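Local coordinates for putative lipoprotein (Clostridium difficile, PDB 4EXR) that is of unknown function but carries two PepSY (YPEB) domains, a type also found in peptidase propeptides, and binds a sodium ion in the crystal, at residues E23-Q28 / K132-D137; D47-D52 / V102-K107; K125-I130 / I147-D152. One frame throughout, in Å; residues are numbered along the deposited sequence.

Interaction 1: residues E23-Q28 / K132-D137. With NA (sodium ion), chain B.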
loop_
_atom_site.group_PDB
_atom_site.type_symbol
_atom_site.label_atom_id
_atom_site.label_comp_id
_atom_site.label_asym_id
_atom_site.label_seq_id
_atom_site.Cartn_x
_atom_site.Cartn_y
_atom_site.Cartn_z
ATOM N N GLU A 23 19.509 12.876 -13.259
ATOM C CA GLU A 23 18.728 13.079 -12.047
ATOM C C GLU A 23 18.262 14.526 -11.859
ATOM O O GLU A 23 17.544 14.829 -10.910
ATOM C CB GLU A 23 19.549 12.632 -10.838
ATOM C CG GLU A 23 20.620 11.607 -11.193
ATOM C CD GLU A 23 21.397 11.116 -9.988
ATOM O OE1 GLU A 23 21.018 11.460 -8.847
ATOM O OE2 GLU A 23 22.388 10.382 -10.184
ATOM N N ASN A 24 18.664 15.416 -12.760
ATOM C CA ASN A 24 18.246 16.811 -12.670
ATOM C C ASN A 24 16.827 16.979 -13.202
ATOM O O ASN A 24 16.592 16.839 -14.400
ATOM C CB ASN A 24 19.215 17.713 -13.444
ATOM C CG ASN A 24 19.127 19.174 -13.024
ATOM O OD1 ASN A 24 18.162 19.603 -12.390
ATOM N ND2 ASN A 24 20.145 19.941 -13.373
ATOM N N LEU A 25 15.880 17.271 -12.312
ATOM C CA LEU A 25 14.497 17.476 -12.727
ATOM C C LEU A 25 14.369 18.675 -13.655
ATOM O O LEU A 25 13.450 18.743 -14.469
ATOM C CB LEU A 25 13.571 17.666 -11.519
ATOM C CG LEU A 25 13.277 16.483 -10.603
ATOM C CD1 LEU A 25 12.099 16.820 -9.687
ATOM C CD2 LEU A 25 12.998 15.229 -11.414
HETATM N N MSE A 26 15.292 19.621 -13.522
HETATM C CA MSE A 26 15.283 20.822 -14.349
HETATM C C MSE A 26 15.661 20.543 -15.804
HETATM O O MSE A 26 15.339 21.331 -16.697
HETATM C CB MSE A 26 16.213 21.882 -13.757
HETATM C CG MSE A 26 15.563 22.697 -12.660
HETATM SE SE MSE A 26 14.234 23.916 -13.415
HETATM C CE MSE A 26 15.438 25.394 -13.862
ATOM N N GLU A 27 16.340 19.425 -16.041
ATOM C CA GLU A 27 16.761 19.081 -17.394
ATOM C C GLU A 27 15.892 17.970 -17.977
ATOM O O GLU A 27 16.267 17.330 -18.961
ATOM C CB GLU A 27 18.246 18.696 -17.414
ATOM C CG GLU A 27 19.168 19.857 -17.044
ATOM C CD GLU A 27 20.620 19.440 -16.868
ATOM O OE1 GLU A 27 20.886 18.226 -16.748
ATOM O OE2 GLU A 27 21.495 20.334 -16.848
ATOM N N GLN A 28 14.736 17.737 -17.361
ATOM C CA GLN A 28 13.807 16.725 -17.854
ATOM C C GLN A 28 12.582 17.381 -18.473
ATOM O O GLN A 28 12.202 18.490 -18.094
ATOM C CB GLN A 28 13.361 15.791 -16.716
ATOM C CG GLN A 28 14.465 14.914 -16.153
ATOM C CD GLN A 28 14.930 13.849 -17.125
ATOM O OE1 GLN A 28 14.140 13.307 -17.906
ATOM N NE2 GLN A 28 16.220 13.540 -17.082
ATOM N N LYS A 132 16.449 17.573 -7.230
ATOM C CA LYS A 132 16.240 16.130 -7.189
ATOM C C LYS A 132 14.772 15.750 -7.027
ATOM O O LYS A 132 14.350 14.699 -7.495
ATOM C CB LYS A 132 17.011 15.517 -6.018
ATOM C CG LYS A 132 18.516 15.707 -6.084
ATOM C CD LYS A 132 19.133 14.871 -7.190
ATOM C CE LYS A 132 20.646 15.037 -7.216
ATOM N NZ LYS A 132 21.279 14.110 -8.189
ATOM N N GLU A 133 14.018 16.598 -6.331
ATOM C CA GLU A 133 12.619 16.318 -6.035
ATOM C C GLU A 133 11.882 17.622 -5.794
ATOM O O GLU A 133 12.485 18.632 -5.433
ATOM C CB GLU A 133 12.495 15.421 -4.790
ATOM C CG GLU A 133 11.062 14.966 -4.481
ATOM C CD GLU A 133 10.841 14.611 -3.023
ATOM O OE1 GLU A 133 11.739 13.988 -2.423
ATOM O OE2 GLU A 133 9.769 14.962 -2.475
ATOM N N TRP A 134 10.569 17.602 -6.019
ATOM C CA TRP A 134 9.737 18.699 -5.554
ATOM C C TRP A 134 8.461 18.120 -4.971
ATOM O O TRP A 134 8.041 17.020 -5.330
ATOM C CB TRP A 134 9.457 19.765 -6.624
ATOM C CG TRP A 134 8.636 19.349 -7.816
ATOM C CD1 TRP A 134 9.100 19.108 -9.092
ATOM C CD2 TRP A 134 7.212 19.164 -7.868
ATOM N NE1 TRP A 134 8.050 18.783 -9.914
ATOM C CE2 TRP A 134 6.888 18.806 -9.193
ATOM C CE3 TRP A 134 6.181 19.265 -6.920
ATOM C CZ2 TRP A 134 5.584 18.540 -9.589
ATOM C CZ3 TRP A 134 4.887 19.007 -7.324
ATOM C CH2 TRP A 134 4.600 18.644 -8.644
ATOM N N SER A 135 7.881 18.852 -4.032
ATOM C CA SER A 135 6.590 18.485 -3.489
ATOM C C SER A 135 5.772 19.738 -3.207
ATOM O O SER A 135 6.292 20.857 -3.213
ATOM C CB SER A 135 6.740 17.609 -2.242
ATOM O OG SER A 135 7.575 18.205 -1.272
ATOM N N LEU A 136 4.481 19.536 -3.009
ATOM C CA LEU A 136 3.593 20.588 -2.577
ATOM C C LEU A 136 3.085 20.137 -1.224
ATOM O O LEU A 136 2.702 18.981 -1.058
ATOM C CB LEU A 136 2.439 20.742 -3.560
ATOM C CG LEU A 136 2.796 21.579 -4.784
ATOM C CD1 LEU A 136 1.874 21.238 -5.945
ATOM C CD2 LEU A 136 2.713 23.066 -4.424
ATOM N N ASP A 137 3.098 21.051 -0.260
ATOM C CA ASP A 137 2.707 20.747 1.108
ATOM C C ASP A 137 2.070 22.003 1.698
ATOM O O ASP A 137 2.158 23.084 1.108
ATOM C CB ASP A 137 3.938 20.335 1.918
ATOM C CG ASP A 137 3.583 19.576 3.209
ATOM O OD1 ASP A 137 2.394 19.236 3.430
ATOM O OD2 ASP A 137 4.508 19.308 4.003
HETATM NA NA NA B . 0.664 17.679 3.262
HETATM O O HOH W 1 -0.052 15.845 4.575
HETATM O O HOH W 2 -0.802 19.365 3.977
#

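Interaction 2: residues D47-D52 / V102-K107. With NA (sodium ion), chain B.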
loop_
_atom_site.group_PDB
_atom_site.type_symbol
_atom_site.label_atom_id
_atom_site.label_comp_id
_atom_site.label_asym_id
_atom_site.label_seq_id
_atom_site.Cartn_x
_atom_site.Cartn_y
_atom_site.Cartn_z
ATOM N N ASP A 47 -14.467 12.377 -3.975
ATOM C CA ASP A 47 -14.770 13.084 -2.725
ATOM C C ASP A 47 -13.525 13.371 -1.878
ATOM O O ASP A 47 -13.615 13.941 -0.787
ATOM C CB ASP A 47 -15.802 12.304 -1.901
ATOM C CG ASP A 47 -16.412 13.141 -0.786
ATOM O OD1 ASP A 47 -16.578 14.369 -0.984
ATOM O OD2 ASP A 47 -16.710 12.577 0.289
ATOM N N ALA A 48 -12.357 12.990 -2.384
ATOM C CA ALA A 48 -11.129 13.140 -1.607
ATOM C C ALA A 48 -10.493 14.521 -1.803
ATOM O O ALA A 48 -10.600 15.114 -2.878
ATOM C CB ALA A 48 -10.125 12.044 -1.994
ATOM N N ASP A 49 -9.817 15.012 -0.768
ATOM C CA ASP A 49 -9.008 16.223 -0.866
ATOM C C ASP A 49 -7.541 15.847 -0.940
ATOM O O ASP A 49 -7.077 15.032 -0.156
ATOM C CB ASP A 49 -9.197 17.107 0.361
ATOM C CG ASP A 49 -10.608 17.634 0.484
ATOM O OD1 ASP A 49 -11.183 18.054 -0.545
ATOM O OD2 ASP A 49 -11.143 17.608 1.611
ATOM N N ILE A 50 -6.801 16.460 -1.855
ATOM C CA ILE A 50 -5.375 16.170 -1.964
ATOM C C ILE A 50 -4.609 16.831 -0.832
ATOM O O ILE A 50 -4.778 18.027 -0.569
ATOM C CB ILE A 50 -4.810 16.646 -3.323
ATOM C CG1 ILE A 50 -5.426 15.806 -4.449
ATOM C CG2 ILE A 50 -3.276 16.563 -3.325
ATOM C CD1 ILE A 50 -4.985 16.232 -5.866
ATOM N N VAL A 51 -3.770 16.052 -0.162
ATOM C CA VAL A 51 -3.011 16.565 0.974
ATOM C C VAL A 51 -1.496 16.588 0.721
ATOM O O VAL A 51 -0.764 17.261 1.425
ATOM C CB VAL A 51 -3.336 15.783 2.301
ATOM C CG1 VAL A 51 -4.822 15.929 2.670
ATOM C CG2 VAL A 51 -2.949 14.307 2.183
ATOM N N ASP A 52 -1.030 15.855 -0.287
ATOM C CA ASP A 52 0.390 15.855 -0.651
ATOM C C ASP A 52 0.522 15.519 -2.126
ATOM O O ASP A 52 -0.249 14.709 -2.657
ATOM C CB ASP A 52 1.209 14.827 0.163
ATOM C CG ASP A 52 1.298 15.167 1.654
ATOM O OD1 ASP A 52 1.969 16.170 2.017
ATOM O OD2 ASP A 52 0.722 14.402 2.466
ATOM N N VAL A 102 -11.330 15.233 9.913
ATOM C CA VAL A 102 -10.159 15.856 10.540
ATOM C C VAL A 102 -8.925 15.801 9.609
ATOM O O VAL A 102 -8.161 16.773 9.510
ATOM C CB VAL A 102 -9.834 15.230 11.912
ATOM C CG1 VAL A 102 -8.415 15.568 12.331
ATOM C CG2 VAL A 102 -10.837 15.741 12.977
ATOM N N ALA A 103 -8.730 14.674 8.931
ATOM C CA ALA A 103 -7.600 14.556 7.984
ATOM C C ALA A 103 -7.677 15.585 6.860
ATOM O O ALA A 103 -6.655 16.012 6.320
ATOM C CB ALA A 103 -7.522 13.138 7.402
ATOM N N ARG A 104 -8.899 15.971 6.496
ATOM C CA ARG A 104 -9.109 16.912 5.402
ATOM C C ARG A 104 -8.519 18.292 5.665
ATOM O O ARG A 104 -8.371 19.085 4.732
ATOM C CB ARG A 104 -10.599 17.078 5.125
ATOM C CG ARG A 104 -11.308 15.847 4.634
ATOM C CD ARG A 104 -12.682 16.286 4.210
ATOM N NE ARG A 104 -13.559 15.203 3.786
ATOM C CZ ARG A 104 -13.707 14.830 2.524
ATOM N NH1 ARG A 104 -13.005 15.429 1.564
ATOM N NH2 ARG A 104 -14.548 13.860 2.226
ATOM N N LYS A 105 -8.221 18.606 6.925
ATOM C CA LYS A 105 -7.677 19.926 7.245
ATOM C C LYS A 105 -6.292 20.175 6.637
ATOM O O LYS A 105 -5.848 21.320 6.527
ATOM C CB LYS A 105 -7.669 20.166 8.758
ATOM C CG LYS A 105 -9.089 20.159 9.361
ATOM C CD LYS A 105 -9.068 20.323 10.876
ATOM C CE LYS A 105 -8.919 21.785 11.287
ATOM N NZ LYS A 105 -10.157 22.583 11.035
ATOM N N GLU A 106 -5.631 19.100 6.218
ATOM C CA GLU A 106 -4.308 19.195 5.610
ATOM C C GLU A 106 -4.369 19.470 4.107
ATOM O O GLU A 106 -3.337 19.497 3.426
ATOM C CB GLU A 106 -3.544 17.897 5.862
ATOM C CG GLU A 106 -3.348 17.586 7.332
ATOM C CD GLU A 106 -1.907 17.774 7.772
ATOM O OE1 GLU A 106 -1.280 18.784 7.373
ATOM O OE2 GLU A 106 -1.397 16.901 8.506
ATOM N N LYS A 107 -5.568 19.673 3.580
ATOM C CA LYS A 107 -5.706 19.766 2.131
ATOM C C LYS A 107 -4.957 20.956 1.553
ATOM O O LYS A 107 -4.937 22.048 2.129
ATOM C CB LYS A 107 -7.170 19.783 1.692
ATOM C CG LYS A 107 -7.973 20.969 2.176
ATOM C CD LYS A 107 -9.340 20.937 1.515
ATOM C CE LYS A 107 -10.308 21.881 2.174
ATOM N NZ LYS A 107 -10.477 21.552 3.618
HETATM NA NA NA B . 0.664 17.679 3.262
HETATM O O HOH W 1 -0.052 15.845 4.575
HETATM O O HOH W 2 -0.802 19.365 3.977
#

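Interaction 3: residues K125-I130 / I147-D152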
loop_
_atom_site.group_PDB
_atom_site.type_symbol
_atom_site.label_atom_id
_atom_site.label_comp_id
_atom_site.label_asym_id
_atom_site.label_seq_id
_atom_site.Cartn_x
_atom_site.Cartn_y
_atom_site.Cartn_z
ATOM N N LYS A 125 17.652 30.113 -7.762
ATOM C CA LYS A 125 18.250 31.437 -7.624
ATOM C C LYS A 125 18.582 31.727 -6.170
ATOM O O LYS A 125 19.379 32.615 -5.869
ATOM C CB LYS A 125 17.316 32.519 -8.173
ATOM C CG LYS A 125 16.996 32.368 -9.649
ATOM C CD LYS A 125 17.070 33.699 -10.371
ATOM C CE LYS A 125 16.048 34.685 -9.857
ATOM N NZ LYS A 125 16.237 36.016 -10.505
ATOM N N GLU A 126 17.958 30.983 -5.266
ATOM C CA GLU A 126 18.232 31.118 -3.839
ATOM C C GLU A 126 19.403 30.220 -3.444
ATOM O O GLU A 126 20.161 30.524 -2.517
ATOM C CB GLU A 126 16.994 30.746 -3.020
ATOM C CG GLU A 126 17.142 30.994 -1.535
ATOM C CD GLU A 126 17.236 32.476 -1.201
ATOM O OE1 GLU A 126 16.720 33.302 -1.993
ATOM O OE2 GLU A 126 17.825 32.814 -0.149
ATOM N N GLN A 127 19.539 29.112 -4.162
ATOM C CA GLN A 127 20.506 28.083 -3.818
ATOM C C GLN A 127 20.799 27.256 -5.054
ATOM O O GLN A 127 19.983 26.419 -5.445
ATOM C CB GLN A 127 19.934 27.184 -2.718
ATOM C CG GLN A 127 20.810 25.991 -2.364
ATOM C CD GLN A 127 22.201 26.406 -1.919
ATOM O OE1 GLN A 127 22.361 27.121 -0.927
ATOM N NE2 GLN A 127 23.219 25.968 -2.661
ATOM N N ASN A 128 21.946 27.495 -5.691
ATOM C CA ASN A 128 22.273 26.724 -6.888
ATOM C C ASN A 128 22.516 25.250 -6.568
ATOM O O ASN A 128 22.656 24.860 -5.407
ATOM C CB ASN A 128 23.460 27.319 -7.657
ATOM C CG ASN A 128 23.484 26.883 -9.118
ATOM O OD1 ASN A 128 22.459 26.479 -9.673
ATOM N ND2 ASN A 128 24.650 26.957 -9.743
ATOM N N GLY A 129 22.523 24.430 -7.609
ATOM C CA GLY A 129 22.721 23.007 -7.450
ATOM C C GLY A 129 21.834 22.259 -8.411
ATOM O O GLY A 129 21.436 22.801 -9.440
ATOM N N ILE A 130 21.521 21.016 -8.061
ATOM C CA ILE A 130 20.692 20.144 -8.878
ATOM C C ILE A 130 19.386 19.811 -8.149
ATOM O O ILE A 130 19.412 19.357 -7.003
ATOM C CB ILE A 130 21.423 18.820 -9.166
ATOM C CG1 ILE A 130 22.768 19.081 -9.858
ATOM C CG2 ILE A 130 20.551 17.894 -9.990
ATOM C CD1 ILE A 130 22.656 19.849 -11.156
ATOM N N ILE A 147 11.309 22.464 -2.660
ATOM C CA ILE A 147 12.244 22.024 -3.694
ATOM C C ILE A 147 13.503 21.454 -3.055
ATOM O O ILE A 147 14.158 22.120 -2.250
ATOM C CB ILE A 147 12.633 23.192 -4.642
ATOM C CG1 ILE A 147 11.379 23.946 -5.123
ATOM C CG2 ILE A 147 13.504 22.686 -5.800
ATOM C CD1 ILE A 147 10.385 23.094 -5.880
ATOM N N ARG A 148 13.837 20.217 -3.408
ATOM C CA ARG A 148 15.040 19.581 -2.889
ATOM C C ARG A 148 16.200 19.791 -3.873
ATOM O O ARG A 148 16.106 19.409 -5.037
ATOM C CB ARG A 148 14.798 18.086 -2.654
ATOM C CG ARG A 148 16.070 17.268 -2.486
ATOM C CD ARG A 148 16.801 17.638 -1.210
ATOM N NE ARG A 148 15.992 17.352 -0.028
ATOM C CZ ARG A 148 16.269 16.406 0.865
ATOM N NH1 ARG A 148 17.353 15.648 0.728
ATOM N NH2 ARG A 148 15.464 16.229 1.907
ATOM N N ILE A 149 17.272 20.422 -3.402
ATOM C CA ILE A 149 18.416 20.776 -4.247
ATOM C C ILE A 149 19.700 20.265 -3.608
ATOM O O ILE A 149 19.972 20.563 -2.447
ATOM C CB ILE A 149 18.518 22.321 -4.460
ATOM C CG1 ILE A 149 17.313 22.836 -5.250
ATOM C CG2 ILE A 149 19.834 22.712 -5.175
ATOM C CD1 ILE A 149 17.157 24.343 -5.245
ATOM N N ASP A 150 20.475 19.490 -4.366
ATOM C CA ASP A 150 21.770 18.984 -3.911
ATOM C C ASP A 150 22.901 19.835 -4.483
ATOM O O ASP A 150 22.901 20.145 -5.671
ATOM C CB ASP A 150 21.987 17.528 -4.348
ATOM C CG ASP A 150 21.035 16.558 -3.671
ATOM O OD1 ASP A 150 20.260 16.990 -2.791
ATOM O OD2 ASP A 150 21.075 15.355 -4.014
ATOM N N LYS A 151 23.861 20.193 -3.635
ATOM C CA LYS A 151 25.033 20.968 -4.047
ATOM C C LYS A 151 26.236 20.516 -3.212
ATOM O O LYS A 151 26.238 20.665 -1.985
ATOM C CB LYS A 151 24.771 22.474 -3.859
ATOM C CG LYS A 151 25.992 23.389 -4.050
ATOM C CD LYS A 151 26.288 23.651 -5.520
ATOM C CE LYS A 151 27.326 24.757 -5.709
ATOM N NZ LYS A 151 26.943 26.055 -5.072
ATOM N N ASP A 152 27.245 19.961 -3.881
ATOM C CA ASP A 152 28.424 19.394 -3.219
ATOM C C ASP A 152 27.988 18.279 -2.268
ATOM O O ASP A 152 27.280 17.352 -2.672
ATOM C CB ASP A 152 29.230 20.481 -2.487
ATOM C CG ASP A 152 30.649 20.035 -2.128
ATOM O OD1 ASP A 152 31.145 19.043 -2.717
ATOM O OD2 ASP A 152 31.269 20.689 -1.258
HETATM O O HOH W 3 26.918 27.462 -8.108
#

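Interaction 1: residues E23-Q28 / K132-D137
Lys132 and Leu25 carry most of this contact, which lays an N-terminal segment built round an Asx turn against the start of strand 130-139, an inner strand of the antiparallel sheet of this PepSY protein. The ionic part lies at the exposed margin. NZ of Lys132 makes a salt bridge of 2.7 Å with OE1 of Glu23, reaching it from above the carboxylate plane. The CB of Lys132 points away from residues 23-28, and a bend at chi2 (-70°) swings the extended remainder of the chain back to the acid. Glu23 is poorly ordered, so the bridge is probably mobile.

The van der Waals part is better buried. Leu25 points toward the strand and packs on its backbone, with CG 3.7 Å from O of Lys132 and CD1 3.7 Å from CA of Glu133. The indole of Trp134, which also touches Pro116 and Ile147, meets the leucine methyl CD1 obliquely with its own CD1, 3.8 Å away.

In the turn, the backbone N-H of Met26, a selenomethionine, bonds to OD1 of Asn24, and the Met26 side chain packs on helix 116-126. At the far end of the strand segment, OD1 of Asp137 ligates the sodium ion at 2.3 Å.

Interaction 2: residues D47-D52 / V102-K107
The guanidinium of Arg104 grips the backbone O of Asp47 end-on with two nitrogens: NH1 at 2.8 Å and NH2 at 3.2 Å, both with the oxygen in the guanidinium plane. NH1 also makes a salt bridge of 2.9 Å with OD2 of Asp49. That oxygen too lies in the guanidinium plane but is met from above its own carboxylate, the two planes standing 70° apart. A weak, bent bond from NH2 to OD2 of Asp47 adds to the network, and NE pairs with Asp71. The arginine chain, extended from CG to NE, thereby ties the loop before strand 49-58 and the first residue of that strand to the 3-10 segment 103-106.

Farther along, Lys107 lies alongside Asp49, CB against CB at 3.6 Å, and its CA makes a CA-H...O contact of 3.3 Å with O of Ile50. Val51 sets CG1 against CB of Glu106 at 4.0 Å. Val51 and Asp52 form a classic beta bulge opposite Glu67, and both bind sodium, through O of Val51 at 2.4 Å and OD1 of Asp52. A sodium-bound water donates to O of Glu106 at 2.6 Å, linking the turn to the metal.

Acidic groups thus gather round two positive centres: Arg104 would favour the ionised form of Asp49, and the sodium ion would offset the charges of Asp52 and Asp137, which both bind it.

Interaction 3: residues K125-I130 / I147-D152
Ile130 and Asp150 form an antiparallel hydrogen-bonded pair at the open end of the beta hairpin made by strands 130-139 and 142-151. N of Ile130 donates to O of Asp150 at 2.9 Å, and N of Asp150 returns the bond to O of Ile130 at 2.8 Å. Just before this pair the packing is tight. At the phi of 142° and psi of -155° that Gly129 adopts, a CB would be jammed against the carbonyl O of Asn128, and it would also run into O of Asp150 and CG2 of Ile149. Lacking one, the glycine brings its CA within 3.4 Å of O of Asp150 in a CA-H...O contact. Ile149, the buried residue of the contact, points toward the connecting segment and spreads its two branches over it: CG2, anti to its backbone N, reaches O of Asn128 at 3.6 Å, whereas CD1 at the end of the other branch touches O of Gln127 at 3.5 Å.

Gln127 stands at the border of this close packing. Its chain bends at chi2 (58°), turning the amide back so that NE2 donates to O of Asn128 at 3.0 Å, in the carbonyl plane and on a lone pair. CB of Lys151 packs against the same carbonyl oxygen at 3.5 Å, and the Lys151 and Gln127 side chains cross obliquely. The loose, solvent side begins at the ends of Lys151 and Asn128. There a water accepts from ND2 of Asn128 at 2.8 Å and only weakly from NZ of Lys151, so it makes at most a weak bridge between the two side chains.

The contact lies where the chain passes from helix 116-126 into the sheet, with chain directions in the touching parts close to perpendicular. Ile149 continues the apolar packing inward onto Ala123 and Leu124 of the helix and Val131 of the adjoining strand, while Gln127 rests on Tyr156 and Ile158 of strand 154-161.

How the interactions relate
From the N terminus, residues 23-28 come first, and interaction 1 closes a long loop by bringing them against strand 130-139. Interaction 2 is nested within that loop: it folds the linker after strand 86-93 back onto the start of strand 49-58. Interaction 3, a short closure from the end of helix 116-126 to strand 142-151, crosses interaction 1, because residues 132-137 fall between its segments. Strands 49-58 and 130-139 are neighbours, so interactions 1 and 2 meet at the shared sodium ion although their centres are about 23 Å apart. Interactions 1 and 3 join through the hairpin pairing of Lys132 and Glu133 with Arg148, whereas interactions 2 and 3 do not touch.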